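Local coordinates for putative rhamnosidase (Streptomyces avermitilis, PDB 3W5M), which hydrolyses terminal alpha-L-rhamnose from plant glycosides such as naringin, rutin and hesperidin and from gum arabic, and binds L-rhamnose through a calcium-dependent carbohydrate-binding module, at residues A[479-484]-A[593-598]; A[622-627]-A[659-664]; A[354-359]-A[472-477]; A[503-508]-A[890-895]. One frame throughout, in Å; residues are numbered along the deposited sequence.

Interaction 1: residues A[479-484]-A[593-598]; sequences PVRIAK and HTSAPF
Ser-595 grips one carbonyl twice. Both its backbone N and its hydroxyl donate to Pro-479 O. The OG bond is the shorter, 2.7 Å from Ser-595 OG to Pro-479 O, and lies in the carbonyl plane on a lone pair. The bond from Ser-595 N comes from above that plane. OG can reach the oxygen because it sits between the backbone N and the carbonyl carbon, with chi1 at 44°. Ser-595 is also the centre of an inverse gamma turn. The same Ser-595 OG lies over one face of the Arg-481 guanidinium, 3.7 Å from Arg-481 NH1. That guanidinium is held by a salt bridge from NE to Asp-341. Next to the turn the chains pair as antiparallel strands. Arg-481 and His-593 form the hydrogen-bonded pair, with Arg-481 N 2.9 Å from His-593 O. Val-480 and Thr-594 form the non-hydrogen-bonded pair. The His-593 ring leans over the next residue of its own chain, and His-593 ND1 donates to Thr-594 O. His-593 NE2 lies 3.3 Å from Ala-483 CB. Strands 480-493 and 587-594 are neighbours in the large mixed sheet. Helix 607-622 touches His-593 through Arg-621, and Phe-660 of helix 658-671 packs on Thr-594.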
loop_
_atom_site.group_PDB
_atom_site.type_symbol
_atom_site.label_atom_id
_atom_site.label_comp_id
_atom_site.label_asym_id
_atom_site.label_seq_id
_atom_site.Cartn_x
_atom_site.Cartn_y
_atom_site.Cartn_z
ATOM N N PRO A 479 11.231 2.306 -1.306
ATOM C CA PRO A 479 10.966 1.708 -0.019
ATOM C C PRO A 479 10.042 2.595 0.809
ATOM O O PRO A 479 10.052 3.821 0.667
ATOM C CB PRO A 479 12.352 1.678 0.617
ATOM C CG PRO A 479 13.281 1.483 -0.548
ATOM C CD PRO A 479 12.683 2.401 -1.583
ATOM N N VAL A 480 9.191 1.985 1.608
ATOM C CA VAL A 480 8.307 2.738 2.479
ATOM C C VAL A 480 9.201 3.425 3.522
ATOM O O VAL A 480 10.074 2.781 4.095
ATOM C CB VAL A 480 7.329 1.782 3.189
ATOM C CG1 VAL A 480 6.574 2.493 4.320
ATOM C CG2 VAL A 480 6.329 1.193 2.177
ATOM N N ARG A 481 9.002 4.731 3.718
ATOM C CA ARG A 481 9.783 5.455 4.745
ATOM C C ARG A 481 8.865 6.445 5.433
ATOM O O ARG A 481 7.806 6.755 4.913
ATOM C CB ARG A 481 10.996 6.205 4.133
ATOM C CG ARG A 481 12.012 5.270 3.472
ATOM C CD ARG A 481 13.108 6.059 2.777
ATOM N NE ARG A 481 13.985 5.090 2.158
ATOM C CZ ARG A 481 14.723 5.300 1.090
ATOM N NH1 ARG A 481 14.733 6.481 0.490
ATOM N NH2 ARG A 481 15.454 4.304 0.633
ATOM N N ILE A 482 9.244 6.895 6.637
ATOM C CA ILE A 482 8.484 7.963 7.320
ATOM C C ILE A 482 8.723 9.251 6.555
ATOM O O ILE A 482 9.881 9.635 6.305
ATOM C CB ILE A 482 8.929 8.099 8.798
ATOM C CG1 ILE A 482 8.595 6.797 9.536
ATOM C CG2 ILE A 482 8.301 9.335 9.479
ATOM C CD1 ILE A 482 9.256 6.679 10.885
ATOM N N ALA A 483 7.643 9.899 6.128
ATOM C CA ALA A 483 7.773 11.104 5.315
ATOM C C ALA A 483 7.538 12.336 6.170
ATOM O O ALA A 483 7.993 13.427 5.825
ATOM C CB ALA A 483 6.776 11.069 4.172
ATOM N N LYS A 484 6.788 12.172 7.254
ATOM C CA LYS A 484 6.488 13.295 8.181
ATOM C C LYS A 484 5.840 12.808 9.453
ATOM O O LYS A 484 5.356 11.672 9.523
ATOM C CB LYS A 484 5.648 14.405 7.542
ATOM C CG LYS A 484 4.353 13.982 6.911
ATOM C CD LYS A 484 3.649 15.206 6.330
ATOM C CE LYS A 484 2.834 15.910 7.388
ATOM N NZ LYS A 484 2.992 17.380 7.264
ATOM N N HIS A 593 4.896 5.947 3.757
ATOM C CA HIS A 593 4.475 5.570 2.386
ATOM C C HIS A 593 5.695 5.383 1.518
ATOM O O HIS A 593 6.836 5.579 1.965
ATOM C CB HIS A 593 3.497 6.609 1.758
ATOM C CG HIS A 593 3.962 8.032 1.817
ATOM N ND1 HIS A 593 4.919 8.546 0.964
ATOM C CD2 HIS A 593 3.534 9.076 2.575
ATOM C CE1 HIS A 593 5.094 9.833 1.229
ATOM N NE2 HIS A 593 4.257 10.179 2.194
ATOM N N THR A 594 5.472 4.950 0.277
ATOM C CA THR A 594 6.569 4.871 -0.673
ATOM C C THR A 594 7.410 6.165 -0.755
ATOM O O THR A 594 6.873 7.287 -0.729
ATOM C CB THR A 594 6.071 4.428 -2.063
ATOM O OG1 THR A 594 7.209 4.165 -2.907
ATOM C CG2 THR A 594 5.198 5.468 -2.702
ATOM N N SER A 595 8.734 6.008 -0.849
ATOM C CA SER A 595 9.632 7.160 -0.873
ATOM C C SER A 595 9.667 7.686 -2.279
ATOM O O SER A 595 10.553 7.338 -3.065
ATOM C CB SER A 595 11.038 6.788 -0.355
ATOM O OG SER A 595 11.493 5.519 -0.891
ATOM N N ALA A 596 8.657 8.484 -2.622
ATOM C CA ALA A 596 8.603 9.158 -3.915
ATOM C C ALA A 596 8.195 10.589 -3.637
ATOM O O ALA A 596 7.428 10.829 -2.702
ATOM C CB ALA A 596 7.589 8.469 -4.840
ATOM N N PRO A 597 8.723 11.555 -4.415
ATOM C CA PRO A 597 8.404 12.960 -4.181
ATOM C C PRO A 597 6.974 13.316 -4.595
ATOM O O PRO A 597 6.399 12.673 -5.484
ATOM C CB PRO A 597 9.394 13.717 -5.091
ATOM C CG PRO A 597 9.875 12.714 -6.094
ATOM C CD PRO A 597 9.741 11.362 -5.471
ATOM N N PHE A 598 6.407 14.333 -3.938
ATOM C CA PHE A 598 5.164 14.934 -4.429
ATOM C C PHE A 598 5.500 15.836 -5.605
ATOM O O PHE A 598 6.513 16.510 -5.603
ATOM C CB PHE A 598 4.455 15.709 -3.302
ATOM C CG PHE A 598 3.941 14.806 -2.223
ATOM C CD1 PHE A 598 4.770 14.443 -1.152
ATOM C CD2 PHE A 598 2.669 14.245 -2.324
ATOM C CE1 PHE A 598 4.307 13.543 -0.192
ATOM C CE2 PHE A 598 2.198 13.357 -1.355
ATOM C CZ PHE A 598 3.025 13.010 -0.289
#

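Interaction 2: residues A[622-627]-A[659-664]; sequences GNFLSV and RFLTKW
This contact belongs to the catalytic six-hairpin domain, where the loop after helix 607-622 packs on helix 658-671. Phe-624 of the loop and Phe-660 of the helix form an offset stack. Their centroids are 4.6 Å apart and their planes are 18° apart. Phe-660 CD2 lies over one face of the Phe-624 ring, displaced toward its rim, 3.5 Å from Phe-624 CD2. Phe-624 CB in turn lies over a face of the Phe-660 ring as a CH-pi contact. The Phe-660 ring reaches into the loop because its CG is anti to the backbone N (chi1 -165°). There its edge meets the backbone: Ser-626 N lies near the ring plane, 3.6 Å from Phe-660 CE1. Phe-660 CZ packs on Val-627 C at 3.5 Å.

Ser-626 O takes two polar partners. Lys-663 NZ donates to Ser-626 O at 3.0 Å, from above the carbonyl plane. A water oxygen lies 2.8 Å from Ser-626 O, donates to it and also donates to Phe-660 O, so it joins the loop to the helix backbone. This water sits over the centre of one face of the Phe-660 ring. A bend at chi2 (-91°) turns the Lys-663 chain so that NZ comes to Ser-626 O. NZ also makes a salt bridge with Asp-667 and a hydrogen bond to Trp-347 O. Val-627 CG1 packs beside NZ, and Val-627 CB touches Trp-664 CD1. The loop runs on toward Asp-630, which binds rhamnose. The contact joins a loop between two helices of the (alpha/alpha)6 barrel, the catalytic fold of this family 78 enzyme, to the helix that follows them.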
loop_
_atom_site.group_PDB
_atom_site.type_symbol
_atom_site.label_atom_id
_atom_site.label_comp_id
_atom_site.label_asym_id
_atom_site.label_seq_id
_atom_site.Cartn_x
_atom_site.Cartn_y
_atom_site.Cartn_z
ATOM N N GLY A 622 -1.719 7.677 1.560
ATOM C CA GLY A 622 -2.131 6.682 2.546
ATOM C C GLY A 622 -2.227 5.281 1.965
ATOM O O GLY A 622 -2.088 4.269 2.668
ATOM N N ASN A 623 -2.481 5.220 0.662
ATOM C CA ASN A 623 -2.651 3.932 0.012
ATOM C C ASN A 623 -1.516 3.551 -0.933
ATOM O O ASN A 623 -1.677 2.642 -1.785
ATOM C CB ASN A 623 -3.959 3.972 -0.777
ATOM C CG ASN A 623 -5.160 3.837 0.122
ATOM O OD1 ASN A 623 -5.439 2.752 0.620
ATOM N ND2 ASN A 623 -5.858 4.945 0.363
ATOM N N PHE A 624 -0.397 4.260 -0.843
ATOM C CA PHE A 624 0.761 3.946 -1.682
ATOM C C PHE A 624 1.850 3.400 -0.742
ATOM O O PHE A 624 2.898 4.002 -0.580
ATOM C CB PHE A 624 1.226 5.188 -2.442
ATOM C CG PHE A 624 0.641 5.316 -3.833
ATOM C CD1 PHE A 624 -0.666 4.905 -4.103
ATOM C CD2 PHE A 624 1.403 5.882 -4.874
ATOM C CE1 PHE A 624 -1.206 5.036 -5.387
ATOM C CE2 PHE A 624 0.870 6.009 -6.144
ATOM C CZ PHE A 624 -0.434 5.597 -6.399
ATOM N N LEU A 625 1.571 2.255 -0.118
ATOM C CA LEU A 625 2.502 1.541 0.772
ATOM C C LEU A 625 2.745 0.143 0.214
ATOM O O LEU A 625 1.920 -0.750 0.390
ATOM C CB LEU A 625 1.931 1.405 2.187
ATOM C CG LEU A 625 2.201 2.439 3.256
ATOM C CD1 LEU A 625 1.219 3.607 3.024
ATOM C CD2 LEU A 625 1.982 1.814 4.643
ATOM N N SER A 626 3.882 -0.031 -0.442
ATOM C CA SER A 626 4.287 -1.279 -1.151
ATOM C C SER A 626 3.406 -1.670 -2.371
ATOM O O SER A 626 3.934 -1.990 -3.457
ATOM C CB SER A 626 4.400 -2.467 -0.178
ATOM O OG SER A 626 4.909 -3.603 -0.857
ATOM N N VAL A 627 2.089 -1.652 -2.197
ATOM C CA VAL A 627 1.160 -1.853 -3.347
ATOM C C VAL A 627 0.097 -0.763 -3.286
ATOM O O VAL A 627 -0.166 -0.222 -2.195
ATOM C CB VAL A 627 0.501 -3.254 -3.345
ATOM C CG1 VAL A 627 1.547 -4.390 -3.376
ATOM C CG2 VAL A 627 -0.456 -3.427 -2.187
ATOM N N ARG A 659 7.943 4.518 -10.639
ATOM C CA ARG A 659 8.559 3.337 -10.070
ATOM C C ARG A 659 7.492 2.502 -9.326
ATOM O O ARG A 659 7.510 1.262 -9.387
ATOM C CB ARG A 659 9.663 3.737 -9.092
ATOM C CG ARG A 659 10.909 4.367 -9.745
ATOM C CD ARG A 659 11.891 4.784 -8.636
ATOM N NE ARG A 659 11.302 5.881 -7.862
ATOM C CZ ARG A 659 11.497 6.074 -6.547
ATOM N NH1 ARG A 659 12.271 5.262 -5.842
ATOM N NH2 ARG A 659 10.882 7.089 -5.939
ATOM N N PHE A 660 6.575 3.182 -8.621
ATOM C CA PHE A 660 5.598 2.484 -7.769
ATOM C C PHE A 660 4.650 1.640 -8.621
ATOM O O PHE A 660 4.444 0.462 -8.340
ATOM C CB PHE A 660 4.780 3.476 -6.919
ATOM C CG PHE A 660 4.013 2.820 -5.780
ATOM C CD1 PHE A 660 4.689 2.322 -4.640
ATOM C CD2 PHE A 660 2.630 2.702 -5.842
ATOM C CE1 PHE A 660 3.982 1.726 -3.591
ATOM C CE2 PHE A 660 1.914 2.105 -4.805
ATOM C CZ PHE A 660 2.594 1.621 -3.674
ATOM N N LEU A 661 4.093 2.249 -9.660
ATOM C CA LEU A 661 3.149 1.511 -10.516
ATOM C C LEU A 661 3.825 0.576 -11.509
ATOM O O LEU A 661 3.244 -0.437 -11.858
ATOM C CB LEU A 661 2.124 2.450 -11.186
ATOM C CG LEU A 661 1.337 3.195 -10.107
ATOM C CD1 LEU A 661 0.496 4.243 -10.818
ATOM C CD2 LEU A 661 0.488 2.264 -9.235
ATOM N N THR A 662 5.048 0.891 -11.939
ATOM C CA THR A 662 5.889 -0.096 -12.662
ATOM C C THR A 662 6.031 -1.381 -11.872
ATOM O O THR A 662 5.814 -2.469 -12.397
ATOM C CB THR A 662 7.285 0.469 -13.050
ATOM O OG1 THR A 662 7.109 1.604 -13.900
ATOM C CG2 THR A 662 8.134 -0.581 -13.789
ATOM N N LYS A 663 6.403 -1.256 -10.598
ATOM C CA LYS A 663 6.508 -2.389 -9.710
ATOM C C LYS A 663 5.160 -3.117 -9.609
ATOM O O LYS A 663 5.104 -4.348 -9.724
ATOM C CB LYS A 663 6.957 -1.918 -8.307
ATOM C CG LYS A 663 7.133 -3.039 -7.308
ATOM C CD LYS A 663 5.847 -3.278 -6.556
ATOM C CE LYS A 663 6.044 -4.271 -5.436
ATOM N NZ LYS A 663 4.741 -4.524 -4.794
ATOM N N TRP A 664 4.087 -2.371 -9.402
ATOM C CA TRP A 664 2.778 -3.010 -9.231
ATOM C C TRP A 664 2.351 -3.764 -10.517
ATOM O O TRP A 664 1.749 -4.829 -10.439
ATOM C CB TRP A 664 1.687 -2.032 -8.812
ATOM C CG TRP A 664 0.356 -2.732 -8.645
ATOM C CD1 TRP A 664 -0.007 -3.583 -7.641
ATOM C CD2 TRP A 664 -0.752 -2.684 -9.555
ATOM N NE1 TRP A 664 -1.290 -4.045 -7.857
ATOM C CE2 TRP A 664 -1.773 -3.497 -9.013
ATOM C CE3 TRP A 664 -0.980 -2.024 -10.760
ATOM C CZ2 TRP A 664 -3.006 -3.684 -9.651
ATOM C CZ3 TRP A 664 -2.230 -2.186 -11.392
ATOM C CH2 TRP A 664 -3.207 -3.044 -10.842
HETATM O O HOH W 1 3.345 -1.076 -6.068
#

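Interaction 3: residues A[354-359]-A[472-477]; sequences VQYQTY and IVAQVD
Gln-355 and Gln-475 cross at about a right angle, with their amide planes 54° apart. Gln-355 CG is anti to the carbonyl carbon, and the chain then extends past Gln-475 CA. Its amide uses both ends. Gln-355 OE1 accepts from Val-476 N at 2.9 Å, with the donor above the carbonyl plane. Gln-355 NE2 donates to Asp-477 OD1 at 3.0 Å, on the syn side of the carboxylate, and the amide and carboxylate planes are only 13° apart. Gln-475 NE2 donates to the same Asp-477 OD1 from the opposite face of the carboxylate, so two amides grip this one oxygen. At the other end of the amide, Gln-475 OE1 accepts from Gln-357 NE2 at 3.0 Å. These two amides are turned steeply, at 81°. Gln-357 OE1 has its own partner in Tyr-329 OH.

Tyr-356 points to the other side of the sheet. Its ring lies flat over the neighbouring strand, with Ala-474 CA over one face, 3.8 Å from the centroid. Ile-472 CG2 packs on Tyr-356 CD2 at 3.7 Å. The ring's OH is hydrogen-bonded to Asp-21 and Leu-112 N. Val-354 and Ile-472 lie side by side on this same side of the sheet and point the same way.

The backbones pair in parallel: Val-473 N to Val-354 O, Tyr-356 N to Val-473 O and Gln-475 N to Tyr-356 O. Strand 471-474 is the outermost strand of a mixed five-stranded sheet. It makes the one parallel pairing there, within a beta-rich domain consistent with a jelly-roll sandwich.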
loop_
_atom_site.group_PDB
_atom_site.type_symbol
_atom_site.label_atom_id
_atom_site.label_comp_id
_atom_site.label_asym_id
_atom_site.label_seq_id
_atom_site.Cartn_x
_atom_site.Cartn_y
_atom_site.Cartn_z
ATOM N N VAL A 354 10.978 -12.051 -4.637
ATOM C CA VAL A 354 11.089 -11.251 -3.424
ATOM C C VAL A 354 12.051 -10.102 -3.756
ATOM O O VAL A 354 12.993 -10.274 -4.522
ATOM C CB VAL A 354 11.531 -12.086 -2.203
ATOM C CG1 VAL A 354 12.970 -12.563 -2.323
ATOM C CG2 VAL A 354 11.292 -11.309 -0.885
ATOM N N GLN A 355 11.821 -8.932 -3.174
ATOM C CA GLN A 355 12.659 -7.768 -3.482
ATOM C C GLN A 355 13.709 -7.620 -2.376
ATOM O O GLN A 355 13.394 -7.844 -1.224
ATOM C CB GLN A 355 11.794 -6.507 -3.599
ATOM C CG GLN A 355 10.829 -6.593 -4.766
ATOM C CD GLN A 355 10.311 -5.247 -5.244
ATOM O OE1 GLN A 355 10.669 -4.760 -6.346
ATOM N NE2 GLN A 355 9.482 -4.648 -4.438
ATOM N N TYR A 356 14.947 -7.293 -2.733
ATOM C CA TYR A 356 16.007 -7.052 -1.708
ATOM C C TYR A 356 16.416 -5.575 -1.690
ATOM O O TYR A 356 16.189 -4.807 -2.660
ATOM C CB TYR A 356 17.242 -7.964 -1.921
ATOM C CG TYR A 356 18.121 -7.569 -3.089
ATOM C CD1 TYR A 356 19.107 -6.572 -2.956
ATOM C CD2 TYR A 356 17.967 -8.188 -4.338
ATOM C CE1 TYR A 356 19.911 -6.201 -4.027
ATOM C CE2 TYR A 356 18.789 -7.845 -5.414
ATOM C CZ TYR A 356 19.751 -6.855 -5.258
ATOM O OH TYR A 356 20.546 -6.462 -6.309
ATOM N N GLN A 357 16.995 -5.176 -0.560
ATOM C CA GLN A 357 17.413 -3.786 -0.314
ATOM C C GLN A 357 18.926 -3.744 -0.208
ATOM O O GLN A 357 19.552 -4.729 0.184
ATOM C CB GLN A 357 16.788 -3.219 0.986
ATOM C CG GLN A 357 15.248 -3.151 1.022
ATOM C CD GLN A 357 14.568 -4.497 0.921
ATOM O OE1 GLN A 357 14.785 -5.383 1.763
ATOM N NE2 GLN A 357 13.771 -4.689 -0.153
ATOM N N THR A 358 19.496 -2.597 -0.572
ATOM C CA THR A 358 20.945 -2.375 -0.519
ATOM C C THR A 358 21.210 -1.155 0.371
ATOM O O THR A 358 20.593 -0.099 0.173
ATOM C CB THR A 358 21.513 -2.083 -1.918
ATOM O OG1 THR A 358 21.227 -3.184 -2.795
ATOM C CG2 THR A 358 23.040 -1.903 -1.859
ATOM N N TYR A 359 22.119 -1.319 1.335
ATOM C CA TYR A 359 22.449 -0.237 2.264
ATOM C C TYR A 359 23.937 0.020 2.274
ATOM O O TYR A 359 24.728 -0.914 2.232
ATOM C CB TYR A 359 21.975 -0.559 3.690
ATOM C CG TYR A 359 20.519 -0.942 3.797
ATOM C CD1 TYR A 359 19.515 0.050 3.858
ATOM C CD2 TYR A 359 20.128 -2.297 3.847
ATOM C CE1 TYR A 359 18.167 -0.290 3.961
ATOM C CE2 TYR A 359 18.769 -2.637 3.949
ATOM C CZ TYR A 359 17.802 -1.624 4.007
ATOM O OH TYR A 359 16.450 -1.955 4.107
ATOM N N ILE A 472 15.174 -13.219 -6.895
ATOM C CA ILE A 472 15.487 -12.230 -5.869
ATOM C C ILE A 472 15.950 -10.994 -6.631
ATOM O O ILE A 472 16.980 -11.023 -7.328
ATOM C CB ILE A 472 16.568 -12.755 -4.901
ATOM C CG1 ILE A 472 16.135 -14.122 -4.333
ATOM C CG2 ILE A 472 16.868 -11.719 -3.806
ATOM C CD1 ILE A 472 17.162 -14.815 -3.446
ATOM N N VAL A 473 15.159 -9.917 -6.561
ATOM C CA VAL A 473 15.369 -8.768 -7.444
ATOM C C VAL A 473 15.513 -7.490 -6.630
ATOM O O VAL A 473 14.878 -7.380 -5.592
ATOM C CB VAL A 473 14.196 -8.611 -8.464
ATOM C CG1 VAL A 473 14.125 -9.847 -9.361
ATOM C CG2 VAL A 473 12.866 -8.435 -7.742
ATOM N N ALA A 474 16.359 -6.558 -7.080
ATOM C CA ALA A 474 16.559 -5.282 -6.352
ATOM C C ALA A 474 15.223 -4.554 -6.339
ATOM O O ALA A 474 14.507 -4.550 -7.366
ATOM C CB ALA A 474 17.610 -4.409 -7.034
ATOM N N GLN A 475 14.861 -3.982 -5.192
ATOM C CA GLN A 475 13.541 -3.357 -5.056
ATOM C C GLN A 475 13.336 -2.285 -6.125
ATOM O O GLN A 475 14.176 -1.398 -6.312
ATOM C CB GLN A 475 13.369 -2.755 -3.656
ATOM C CG GLN A 475 12.007 -2.112 -3.471
ATOM C CD GLN A 475 11.617 -1.970 -2.024
ATOM O OE1 GLN A 475 12.459 -2.114 -1.114
ATOM N NE2 GLN A 475 10.329 -1.699 -1.787
ATOM N N VAL A 476 12.207 -2.372 -6.825
ATOM C CA VAL A 476 11.916 -1.461 -7.916
ATOM C C VAL A 476 11.238 -0.168 -7.427
ATOM O O VAL A 476 11.603 0.934 -7.862
ATOM C CB VAL A 476 11.003 -2.151 -8.962
ATOM C CG1 VAL A 476 10.549 -1.130 -10.017
ATOM C CG2 VAL A 476 11.727 -3.364 -9.558
ATOM N N ASP A 477 10.218 -0.292 -6.584
ATOM C CA ASP A 477 9.533 0.890 -6.042
ATOM C C ASP A 477 10.385 1.548 -4.940
ATOM O O ASP A 477 11.339 0.935 -4.458
ATOM C CB ASP A 477 8.142 0.489 -5.502
ATOM C CG ASP A 477 8.177 -0.708 -4.506
ATOM O OD1 ASP A 477 9.009 -1.677 -4.575
ATOM O OD2 ASP A 477 7.287 -0.697 -3.633
#

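Interaction 4: residues A[503-508]-A[890-895]; sequences LGQNMV and STTMWE
Gln-505 reaches Thr-891 by bending its side chain. From CB the chain runs to CG, which is anti to the backbone N (chi1 168°), and then folds at chi2 (66°). Gln-505 CD then lies 3.6 Å from Thr-891 CB. Gln-505 OE1 packs on the same carbon, Thr-891 CB, at 3.5 Å. NE2 at the tip donates twice. One bond runs from Gln-505 NE2 to Thr-891 O at 2.9 Å and is nearly straight, with an angle of 169° at the hydrogen. The other runs from Gln-505 NE2 to Asn-506 O, the next residue of its own chain, at 3.1 Å. Both acceptors lie in the amide plane of Gln-505, while NE2 stands above the plane of each carbonyl. The two bonds fix the rotation of the amide about CG-CD.

The chain turns a corner at Gly-504 and Gln-505, between strands 498-503 and 506-508. This corner of the concanavalin-like domain meets a loop of the catalytic (alpha/alpha)6 barrel. That loop leads to Glu-895, the probable proton acceptor, whose OE1 is bonded to Arg-634 and to Ser-913 N.

Next along the chain, Asn-506 N donates to Thr-891 OG1 at 3.0 Å. Asn-506 ND2 donates to Thr-892 OG1 at 3.3 Å, and these two side chains cross at about a right angle. Thr-892 OG1 is also bonded to Phe-914 O, and Asn-506 ND2 to Glu-529. Thr-892 CG2 packs against Asn-506 O at 3.5 Å.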
loop_
_atom_site.group_PDB
_atom_site.type_symbol
_atom_site.label_atom_id
_atom_site.label_comp_id
_atom_site.label_asym_id
_atom_site.label_seq_id
_atom_site.Cartn_x
_atom_site.Cartn_y
_atom_site.Cartn_z
ATOM N N LEU A 503 -5.131 13.696 15.673
ATOM C CA LEU A 503 -3.972 14.077 14.890
ATOM C C LEU A 503 -4.354 15.085 13.782
ATOM O O LEU A 503 -3.478 15.651 13.135
ATOM C CB LEU A 503 -3.300 12.822 14.288
ATOM C CG LEU A 503 -2.668 11.787 15.226
ATOM C CD1 LEU A 503 -1.727 10.886 14.454
ATOM C CD2 LEU A 503 -1.909 12.438 16.369
ATOM N N GLY A 504 -5.655 15.270 13.574
ATOM C CA GLY A 504 -6.175 16.336 12.703
ATOM C C GLY A 504 -6.187 15.942 11.243
ATOM O O GLY A 504 -6.688 16.696 10.384
ATOM N N GLN A 505 -5.638 14.765 10.954
ATOM C CA GLN A 505 -5.538 14.292 9.556
ATOM C C GLN A 505 -5.655 12.778 9.576
ATOM O O GLN A 505 -5.020 12.145 10.409
ATOM C CB GLN A 505 -4.185 14.719 8.938
ATOM C CG GLN A 505 -3.862 14.039 7.583
ATOM C CD GLN A 505 -4.810 14.433 6.437
ATOM O OE1 GLN A 505 -4.977 15.619 6.144
ATOM N NE2 GLN A 505 -5.444 13.440 5.805
ATOM N N ASN A 506 -6.444 12.195 8.672
ATOM C CA ASN A 506 -6.541 10.750 8.569
ATOM C C ASN A 506 -5.270 10.280 7.842
ATOM O O ASN A 506 -5.135 10.498 6.637
ATOM C CB ASN A 506 -7.801 10.352 7.773
ATOM C CG ASN A 506 -8.150 8.862 7.869
ATOM O OD1 ASN A 506 -7.624 8.107 8.699
ATOM N ND2 ASN A 506 -9.056 8.424 6.976
ATOM N N MET A 507 -4.365 9.620 8.583
ATOM C CA MET A 507 -3.024 9.309 8.109
ATOM C C MET A 507 -2.790 7.793 8.137
ATOM O O MET A 507 -3.632 6.998 8.631
ATOM C CB MET A 507 -1.970 10.009 8.996
ATOM C CG MET A 507 -2.059 9.575 10.450
ATOM S SD MET A 507 -0.449 9.665 11.297
ATOM C CE MET A 507 0.295 8.110 10.752
ATOM N N VAL A 508 -1.655 7.370 7.578
ATOM C CA VAL A 508 -1.324 5.948 7.557
ATOM C C VAL A 508 0.089 5.776 8.049
ATOM O O VAL A 508 1.006 6.464 7.568
ATOM C CB VAL A 508 -1.464 5.337 6.142
ATOM C CG1 VAL A 508 -1.131 3.845 6.150
ATOM C CG2 VAL A 508 -2.871 5.551 5.619
ATOM N N SER A 890 -13.940 15.825 6.420
ATOM C CA SER A 890 -13.072 14.838 5.713
ATOM C C SER A 890 -11.681 15.402 5.472
ATOM O O SER A 890 -11.523 16.591 5.196
ATOM C CB SER A 890 -13.699 14.350 4.396
ATOM O OG SER A 890 -13.642 15.357 3.399
ATOM N N THR A 891 -10.663 14.551 5.610
ATOM C CA THR A 891 -9.302 14.941 5.272
ATOM C C THR A 891 -8.703 13.955 4.247
ATOM O O THR A 891 -7.524 14.037 3.934
ATOM C CB THR A 891 -8.400 15.007 6.524
ATOM O OG1 THR A 891 -8.539 13.776 7.233
ATOM C CG2 THR A 891 -8.813 16.205 7.469
ATOM N N THR A 892 -9.513 13.003 3.798
ATOM C CA THR A 892 -9.162 12.029 2.769
ATOM C C THR A 892 -10.431 11.818 1.968
ATOM O O THR A 892 -11.453 12.438 2.281
ATOM C CB THR A 892 -8.711 10.675 3.343
ATOM O OG1 THR A 892 -9.674 10.186 4.300
ATOM C CG2 THR A 892 -7.338 10.776 3.988
ATOM N N MET A 893 -10.376 10.974 0.935
ATOM C CA MET A 893 -11.566 10.652 0.152
ATOM C C MET A 893 -12.201 9.420 0.740
ATOM O O MET A 893 -11.507 8.449 1.094
ATOM C CB MET A 893 -11.254 10.418 -1.336
ATOM C CG MET A 893 -10.356 11.484 -1.942
ATOM S SD MET A 893 -10.885 13.177 -1.706
ATOM C CE MET A 893 -12.304 13.074 -2.807
ATOM N N TRP A 894 -13.528 9.434 0.845
ATOM C CA TRP A 894 -14.243 8.264 1.385
ATOM C C TRP A 894 -14.594 7.219 0.340
ATOM O O TRP A 894 -14.753 7.550 -0.854
ATOM C CB TRP A 894 -15.548 8.708 2.069
ATOM C CG TRP A 894 -15.405 9.710 3.144
ATOM C CD1 TRP A 894 -14.276 10.036 3.854
ATOM C CD2 TRP A 894 -16.472 10.488 3.697
ATOM N NE1 TRP A 894 -14.585 11.000 4.803
ATOM C CE2 TRP A 894 -15.927 11.281 4.728
ATOM C CE3 TRP A 894 -17.841 10.591 3.409
ATOM C CZ2 TRP A 894 -16.709 12.196 5.470
ATOM C CZ3 TRP A 894 -18.626 11.488 4.158
ATOM C CH2 TRP A 894 -18.053 12.265 5.178
ATOM N N GLU A 895 -14.765 5.975 0.783
ATOM C CA GLU A 895 -15.202 4.903 -0.084
ATOM C C GLU A 895 -16.573 5.189 -0.727
ATOM O O GLU A 895 -16.791 4.785 -1.871
ATOM C CB GLU A 895 -15.294 3.585 0.672
ATOM C CG GLU A 895 -15.508 2.348 -0.197
ATOM C CD GLU A 895 -15.385 1.044 0.588
ATOM O OE1 GLU A 895 -15.486 1.094 1.843
ATOM O OE2 GLU A 895 -15.200 -0.034 -0.045
#

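From the N terminus, interaction 3 closes first, joining 354-359 to 472-477 across 112 residues. Its second segment almost adjoins 479-484, which opens interaction 1. Before that loop closes at 593-598, the chain passes 503-508 and opens interaction 4. Interactions 1 and 4 therefore cross. Interaction 2 closes a short loop of 31 residues within the barrel domain and is nested inside the long loop closed by interaction 4 at 890-895. Helix 658-671 of the barrel domain faces the beta domains: Lys-663 packs on Asp-477 of interaction 3, and Arg-659 probably bonds to Ser-595 O of interaction 1. Thr-594 N is probably bonded to Phe-624 O. Val-508 of interaction 4 packs on Gly-622 and Leu-625.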